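Local coordinates for protein ofchtiv-allosamidin (PDB 6JMB) that probably hydrolyses the beta-1,4 linkages of chitin as a family 18 group IV insect chitinase and binds the inhibitor allosamidin, at residues 51-54 with 55-58; 152-156 with 157-161; 167-170 with 171-175. All coordinates share one frame; numbering follows the deposited sequence.

Contact 1 (51-54 with 55-58); sequences ALDP and ELDV
Asp53 and Asp57 meet where the chain leaves strand 49-51 and starts helix 54-59, and backbone hydrogen bonds set the turn. Asp57 N reaches Asp53 O at 2.8 Å with a nearly linear N-H...O angle of 178°, and Val58 N reaches Pro54 O at 2.9 Å along a more bent path. Together they form the first two i to i+4 links of the helix, with Asp53 as its N-cap.

One side-chain hydrogen bond runs from the loop into the helix. Asp57 holds its CG anti to the carbonyl carbon (chi1 -53°), which swings the carboxylate toward the preceding loop. There OD2 accepts from Asp53 N at 3.0 Å, the donor lying 35° out of the carboxylate plane.

Waters and tyrosines add to this. One water donates to Asp57 OD2 at 2.7 Å while accepting from Leu52 N, and Asp57 OD1 is bonded to the hydroxyl of Tyr38. At the cap a second water donates to Asp53 OD1 at 2.8 Å and accepts from Glu55 N, while Asp53 OD2 is hydrogen-bonded to the hydroxyl of Tyr16. Leu56 CB makes a van der Waals contact with Asp53 OD2 at 3.5 Å, the two side chains crossing obliquely.

Apolar contact is modest: the methyl of Ala51 approaches Val58 CG2 at 4.2 Å, beside Phe63 of helix 62-67.

Replacing Asp57 by an alanine removes the carboxylate and would probably leave Asp53 N without this acceptor, cost the bridging water one of its contacts and leave Tyr38 OH without its mate.

Two carboxylates thus sit at a helix start, where the helix dipole would be expected to ease negative charge. Asp57 OD2 also faces the acceptor Asp53 O, an unfavourable approach that the donors at OD2 probably offset; with bonds to both oxygens of Asp57, its rotation is probably restricted.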
loop_
_atom_site.group_PDB
_atom_site.type_symbol
_atom_site.label_atom_id
_atom_site.label_comp_id
_atom_site.label_asym_id
_atom_site.label_seq_id
_atom_site.Cartn_x
_atom_site.Cartn_y
_atom_site.Cartn_z
ATOM N N ALA A 51 -17.235 -11.285 -2.272
ATOM C CA ALA A 51 -16.330 -11.128 -3.398
ATOM C C ALA A 51 -16.755 -9.915 -4.212
ATOM O O ALA A 51 -17.939 -9.752 -4.530
ATOM C CB ALA A 51 -16.363 -12.381 -4.275
ATOM N N LEU A 52 -15.794 -9.054 -4.535
ATOM C CA LEU A 52 -16.080 -7.872 -5.335
ATOM C C LEU A 52 -16.060 -8.147 -6.834
ATOM O O LEU A 52 -16.573 -7.334 -7.609
ATOM C CB LEU A 52 -15.090 -6.756 -4.992
ATOM C CG LEU A 52 -15.294 -6.179 -3.589
ATOM C CD1 LEU A 52 -14.217 -5.153 -3.268
ATOM C CD2 LEU A 52 -16.685 -5.578 -3.446
ATOM N N ASP A 53 -15.476 -9.259 -7.258
ATOM C CA ASP A 53 -15.446 -9.647 -8.671
ATOM C C ASP A 53 -15.640 -11.154 -8.731
ATOM O O ASP A 53 -14.716 -11.911 -9.048
ATOM C CB ASP A 53 -14.128 -9.208 -9.315
ATOM C CG ASP A 53 -14.100 -9.423 -10.815
ATOM O OD1 ASP A 53 -15.083 -9.949 -11.388
ATOM O OD2 ASP A 53 -13.074 -9.065 -11.437
ATOM N N PRO A 54 -16.846 -11.632 -8.410
ATOM C CA PRO A 54 -17.047 -13.086 -8.284
ATOM C C PRO A 54 -16.720 -13.869 -9.545
ATOM O O PRO A 54 -16.271 -15.016 -9.438
ATOM C CB PRO A 54 -18.527 -13.212 -7.889
ATOM C CG PRO A 54 -19.148 -11.903 -8.297
ATOM C CD PRO A 54 -18.070 -10.871 -8.116
ATOM N N GLU A 55 -16.913 -13.289 -10.733
ATOM C CA GLU A 55 -16.552 -14.008 -11.952
ATOM C C GLU A 55 -15.078 -14.395 -11.940
ATOM O O GLU A 55 -14.724 -15.529 -12.277
ATOM C CB GLU A 55 -16.897 -13.172 -13.186
ATOM C CG GLU A 55 -16.501 -13.808 -14.527
ATOM C CD GLU A 55 -17.262 -15.086 -14.841
ATOM O OE1 GLU A 55 -18.329 -15.324 -14.236
ATOM O OE2 GLU A 55 -16.789 -15.852 -15.708
ATOM N N LEU A 56 -14.209 -13.471 -11.526
ATOM C CA LEU A 56 -12.784 -13.760 -11.404
ATOM C C LEU A 56 -12.489 -14.559 -10.139
ATOM O O LEU A 56 -11.893 -15.646 -10.198
ATOM C CB LEU A 56 -12.011 -12.437 -11.369
ATOM C CG LEU A 56 -10.512 -12.522 -11.078
ATOM C CD1 LEU A 56 -9.810 -13.264 -12.211
ATOM C CD2 LEU A 56 -9.921 -11.125 -10.896
ATOM N N ASP A 57 -12.910 -14.027 -8.986
ATOM C CA ASP A 57 -12.477 -14.551 -7.695
ATOM C C ASP A 57 -12.973 -15.972 -7.478
ATOM O O ASP A 57 -12.264 -16.808 -6.905
ATOM C CB ASP A 57 -13.030 -13.685 -6.550
ATOM C CG ASP A 57 -12.718 -12.190 -6.684
ATOM O OD1 ASP A 57 -11.630 -11.815 -7.172
ATOM O OD2 ASP A 57 -13.579 -11.375 -6.270
ATOM N N VAL A 58 -14.218 -16.237 -7.865
ATOM C CA VAL A 58 -14.907 -17.483 -7.540
ATOM C C VAL A 58 -15.054 -18.379 -8.769
ATOM O O VAL A 58 -14.507 -19.483 -8.808
ATOM C CB VAL A 58 -16.269 -17.211 -6.860
ATOM C CG1 VAL A 58 -16.963 -18.518 -6.508
ATOM C CG2 VAL A 58 -16.085 -16.335 -5.616
HETATM O O HOH W 1 -13.187 -9.952 -3.993
HETATM O O HOH W 2 -17.861 -10.567 -11.322
#

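Contact 2 (152-156 with 157-161); sequences EEFDN and YGLLL
The Phe154 ring carries Leu159 CD1 over the centre of one face, 4.3 Å above its plane. At its edge, in plane, Leu160 O lies 3.4 Å from Phe154 CD2, while Leu161 CB comes in obliquely. The Tyr157 ring is met at its edge instead: Glu153 OE2 lies in the ring plane, 3.4 Å from Tyr157 CE1, with the carboxylate turned 45° against the ring. A bend at chi2 of Glu153 (67°) folds the carboxylate toward that edge. A water then joins the two ends, donating to Glu153 OE2 at 2.7 Å and hydrogen-bonded to Tyr157 OH.

In the backbone, Phe154 O takes two donors from opposite faces of its carbonyl plane. Tyr157 N makes the i to i+3 bond at 2.9 Å, and Leu159 N makes a longer i to i+5 bond of 3.3 Å. Gly158, with a positive phi of 70°, turns the chain between these two donors.

Ile113 and Leu110 of helix 99-116 pack against Phe154 and Leu159 respectively. The tight reversal is the alpha-beta loop from helix 138-154 into strand 160-165, the returning half of a beta-alpha-beta unit that begins at strand 120-124 in the TIM barrel of family 18 glycosidases.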
loop_
_atom_site.group_PDB
_atom_site.type_symbol
_atom_site.label_atom_id
_atom_site.label_comp_id
_atom_site.label_asym_id
_atom_site.label_seq_id
_atom_site.Cartn_x
_atom_site.Cartn_y
_atom_site.Cartn_z
ATOM N N GLU A 152 -9.858 -12.928 18.715
ATOM C CA GLU A 152 -10.378 -13.982 19.581
ATOM C C GLU A 152 -10.860 -15.180 18.773
ATOM O O GLU A 152 -10.596 -16.333 19.138
ATOM C CB GLU A 152 -11.499 -13.425 20.453
ATOM C CG GLU A 152 -10.981 -12.608 21.625
ATOM C CD GLU A 152 -12.070 -11.834 22.338
ATOM O OE1 GLU A 152 -13.219 -11.816 21.846
ATOM O OE2 GLU A 152 -11.770 -11.241 23.396
ATOM N N GLU A 153 -11.544 -14.933 17.657
ATOM C CA GLU A 153 -12.017 -16.046 16.844
ATOM C C GLU A 153 -10.889 -16.672 16.038
ATOM O O GLU A 153 -10.794 -17.904 15.944
ATOM C CB GLU A 153 -13.125 -15.574 15.907
ATOM C CG GLU A 153 -13.729 -16.686 15.067
ATOM C CD GLU A 153 -14.488 -17.695 15.901
ATOM O OE1 GLU A 153 -14.960 -17.329 16.999
ATOM O OE2 GLU A 153 -14.618 -18.854 15.454
ATOM N N PHE A 154 -10.027 -15.844 15.444
ATOM C CA PHE A 154 -8.989 -16.368 14.561
ATOM C C PHE A 154 -7.993 -17.240 15.315
ATOM O O PHE A 154 -7.388 -18.143 14.724
ATOM C CB PHE A 154 -8.252 -15.218 13.869
ATOM C CG PHE A 154 -8.952 -14.671 12.653
ATOM C CD1 PHE A 154 -10.315 -14.841 12.465
ATOM C CD2 PHE A 154 -8.231 -13.981 11.690
ATOM C CE1 PHE A 154 -10.951 -14.322 11.340
ATOM C CE2 PHE A 154 -8.856 -13.468 10.567
ATOM C CZ PHE A 154 -10.214 -13.635 10.389
ATOM N N ASP A 155 -7.803 -16.987 16.613
ATOM C CA ASP A 155 -6.859 -17.782 17.391
ATOM C C ASP A 155 -7.285 -19.240 17.507
ATOM O O ASP A 155 -6.435 -20.104 17.751
ATOM C CB ASP A 155 -6.643 -17.158 18.770
ATOM C CG ASP A 155 -5.556 -16.092 18.767
ATOM O OD1 ASP A 155 -4.877 -15.920 17.730
ATOM O OD2 ASP A 155 -5.374 -15.430 19.812
ATOM N N ASN A 156 -8.575 -19.539 17.331
ATOM C CA ASN A 156 -9.017 -20.931 17.301
ATOM C C ASN A 156 -8.517 -21.672 16.069
ATOM O O ASN A 156 -8.533 -22.907 16.053
ATOM C CB ASN A 156 -10.542 -21.001 17.354
ATOM C CG ASN A 156 -11.098 -20.482 18.661
ATOM O OD1 ASN A 156 -10.626 -20.849 19.738
ATOM N ND2 ASN A 156 -12.100 -19.612 18.578
ATOM N N TYR A 157 -8.068 -20.950 15.041
ATOM C CA TYR A 157 -7.640 -21.557 13.792
ATOM C C TYR A 157 -6.197 -21.236 13.419
ATOM O O TYR A 157 -5.740 -21.670 12.355
ATOM C CB TYR A 157 -8.577 -21.136 12.649
ATOM C CG TYR A 157 -10.051 -21.381 12.931
ATOM C CD1 TYR A 157 -10.830 -20.419 13.559
ATOM C CD2 TYR A 157 -10.664 -22.573 12.557
ATOM C CE1 TYR A 157 -12.176 -20.635 13.820
ATOM C CE2 TYR A 157 -12.012 -22.797 12.806
ATOM C CZ TYR A 157 -12.762 -21.825 13.438
ATOM O OH TYR A 157 -14.102 -22.043 13.689
ATOM N N GLY A 158 -5.471 -20.485 14.245
ATOM C CA GLY A 158 -4.106 -20.123 13.911
ATOM C C GLY A 158 -3.972 -19.143 12.764
ATOM O O GLY A 158 -2.933 -19.119 12.096
ATOM N N LEU A 159 -4.994 -18.327 12.523
ATOM C CA LEU A 159 -5.012 -17.416 11.388
ATOM C C LEU A 159 -4.373 -16.077 11.741
ATOM O O LEU A 159 -4.382 -15.644 12.896
ATOM C CB LEU A 159 -6.454 -17.189 10.934
ATOM C CG LEU A 159 -7.111 -18.424 10.313
ATOM C CD1 LEU A 159 -8.600 -18.196 10.174
ATOM C CD2 LEU A 159 -6.487 -18.751 8.960
ATOM N N LEU A 160 -3.821 -15.424 10.721
ATOM C CA LEU A 160 -3.217 -14.109 10.879
ATOM C C LEU A 160 -4.277 -13.019 10.782
ATOM O O LEU A 160 -5.293 -13.168 10.097
ATOM C CB LEU A 160 -2.178 -13.875 9.782
ATOM C CG LEU A 160 -0.956 -14.794 9.802
ATOM C CD1 LEU A 160 -0.132 -14.611 8.538
ATOM C CD2 LEU A 160 -0.115 -14.516 11.033
ATOM N N LEU A 161 -4.028 -11.914 11.481
ATOM C CA LEU A 161 -4.853 -10.714 11.397
ATOM C C LEU A 161 -3.919 -9.523 11.273
ATOM O O LEU A 161 -3.099 -9.281 12.165
ATOM C CB LEU A 161 -5.732 -10.553 12.645
ATOM C CG LEU A 161 -6.579 -9.275 12.669
ATOM C CD1 LEU A 161 -7.597 -9.267 11.536
ATOM C CD2 LEU A 161 -7.271 -9.120 14.020
HETATM O O HOH W 3 -14.840 -21.368 16.489
HETATM O O HOH W 4 -4.103 -17.113 15.260
#

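Contact 3 (167-170 with 171-175); sequences AVEE and AAVQS
Val168 O receives two backbone N-H groups: Ala172 N at 2.8 Å, nearly in line with the carbonyl, and Ala171 N at 3.0 Å in a weak, strongly bent bond. Val168 is the N-cap residue, so this oxygen opens the first turn of helix 169-175. Val173 N to Glu169 O, 3.0 Å, supplies the next i to i+4 link.

At Glu170 O the donor is a side chain. Gln174 NE2 reaches it at 2.8 Å with an N-H...O angle of 173°, the oxygen lying in the amide plane of Gln174. With CG of Gln174 anti to its own carbonyl carbon (chi1 -63°), the chain runs back alongside the turn. Gln174 N itself bonds to Ala171 O, three residues back, so the amide takes the place of the usual i to i+4 backbone donor.

Apolar contact is light: Val168 CG2 meets Ala171 CB at 4.1 Å. The aliphatic part of Glu169 lies obliquely across Val173, CG to CG1 at 3.9 Å, and Tyr232 of helix 226-235 packs against both residues and Ala172. The contact forms the start of the short helix 169-175 in the beta-to-alpha connection after strand 160-165, on the C-terminal side of the strand in this TIM-barrel fold.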
loop_
_atom_site.group_PDB
_atom_site.type_symbol
_atom_site.label_atom_id
_atom_site.label_comp_id
_atom_site.label_asym_id
_atom_site.label_seq_id
_atom_site.Cartn_x
_atom_site.Cartn_y
_atom_site.Cartn_z
ATOM N N ALA A 167 -0.782 6.924 7.283
ATOM C CA ALA A 167 0.604 7.032 7.726
ATOM C C ALA A 167 0.872 8.211 8.657
ATOM O O ALA A 167 1.331 8.019 9.786
ATOM C CB ALA A 167 1.543 7.083 6.517
ATOM N N VAL A 168 0.630 9.430 8.198
ATOM C CA VAL A 168 1.101 10.596 8.938
ATOM C C VAL A 168 0.221 10.844 10.153
ATOM O O VAL A 168 -0.954 10.470 10.189
ATOM C CB VAL A 168 1.206 11.851 8.046
ATOM C CG1 VAL A 168 2.143 11.606 6.863
ATOM C CG2 VAL A 168 -0.162 12.315 7.578
ATOM N N GLU A 169 0.809 11.506 11.150
ATOM C CA GLU A 169 0.115 11.783 12.403
ATOM C C GLU A 169 -1.256 12.425 12.192
ATOM O O GLU A 169 -2.242 12.019 12.814
ATOM C CB GLU A 169 0.992 12.650 13.304
ATOM C CG GLU A 169 0.344 12.932 14.637
ATOM C CD GLU A 169 1.290 13.628 15.598
ATOM O OE1 GLU A 169 2.460 13.855 15.220
ATOM O OE2 GLU A 169 0.862 13.939 16.729
ATOM N N GLU A 170 -1.344 13.450 11.345
ATOM C CA GLU A 170 -2.619 14.169 11.253
ATOM C C GLU A 170 -3.724 13.286 10.697
ATOM O O GLU A 170 -4.909 13.504 10.984
ATOM C CB GLU A 170 -2.469 15.448 10.433
ATOM C CG GLU A 170 -1.303 16.214 10.885
ATOM C CD GLU A 170 -0.113 15.850 10.028
ATOM O OE1 GLU A 170 0.146 14.639 9.896
ATOM O OE2 GLU A 170 0.636 16.730 9.674
ATOM N N ALA A 171 -3.355 12.288 9.901
ATOM C CA ALA A 171 -4.335 11.303 9.452
ATOM C C ALA A 171 -4.599 10.241 10.519
ATOM O O ALA A 171 -5.759 9.909 10.805
ATOM C CB ALA A 171 -3.870 10.639 8.152
ATOM N N ALA A 172 -3.537 9.716 11.128
ATOM C CA ALA A 172 -3.671 8.598 12.051
ATOM C C ALA A 172 -4.501 8.966 13.276
ATOM O O ALA A 172 -5.294 8.151 13.758
ATOM C CB ALA A 172 -2.283 8.095 12.467
ATOM N N VAL A 173 -4.342 10.186 13.796
ATOM C CA VAL A 173 -5.072 10.559 15.004
ATOM C C VAL A 173 -6.571 10.662 14.759
ATOM O O VAL A 173 -7.356 10.633 15.717
ATOM C CB VAL A 173 -4.538 11.846 15.659
ATOM C CG1 VAL A 173 -3.063 11.695 16.013
ATOM C CG2 VAL A 173 -4.795 13.048 14.758
ATOM N N GLN A 174 -6.995 10.802 13.505
ATOM C CA GLN A 174 -8.418 10.822 13.204
ATOM C C GLN A 174 -9.053 9.446 13.275
ATOM O O GLN A 174 -10.272 9.358 13.450
ATOM C CB GLN A 174 -8.661 11.385 11.804
ATOM C CG GLN A 174 -8.215 12.820 11.638
ATOM C CD GLN A 174 -8.436 13.317 10.224
ATOM O OE1 GLN A 174 -9.567 13.339 9.732
ATOM N NE2 GLN A 174 -7.355 13.698 9.554
ATOM N N SER A 175 -8.267 8.372 13.155
ATOM C CA SER A 175 -8.830 7.051 12.911
ATOM C C SER A 175 -8.505 6.002 13.962
ATOM O O SER A 175 -9.274 5.046 14.096
ATOM C CB SER A 175 -8.344 6.499 11.561
ATOM O OG SER A 175 -8.839 7.268 10.474
#

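The three contacts occur in series along the chain and none touches another. Contact 1 and contact 2 have centres 24 Å apart, and about 15 Å separates their nearest atoms; contact 3 stands 28 Å from contact 2 and 32 Å from contact 1, centre to centre. Contacts 2 and 3 are nevertheless joined by strand 160-165, which one leads into and the other follows; Ala164 of that strand lines the allosamizoline pocket. Contact 1 comes closest to bound inhibitor: the Leu52 side chain is about 6 Å from an N-acetylallosamine sugar. The side chains of Leu161 in contact 2 and Ala171 in contact 3 each lie about 13 Å from allosamizoline.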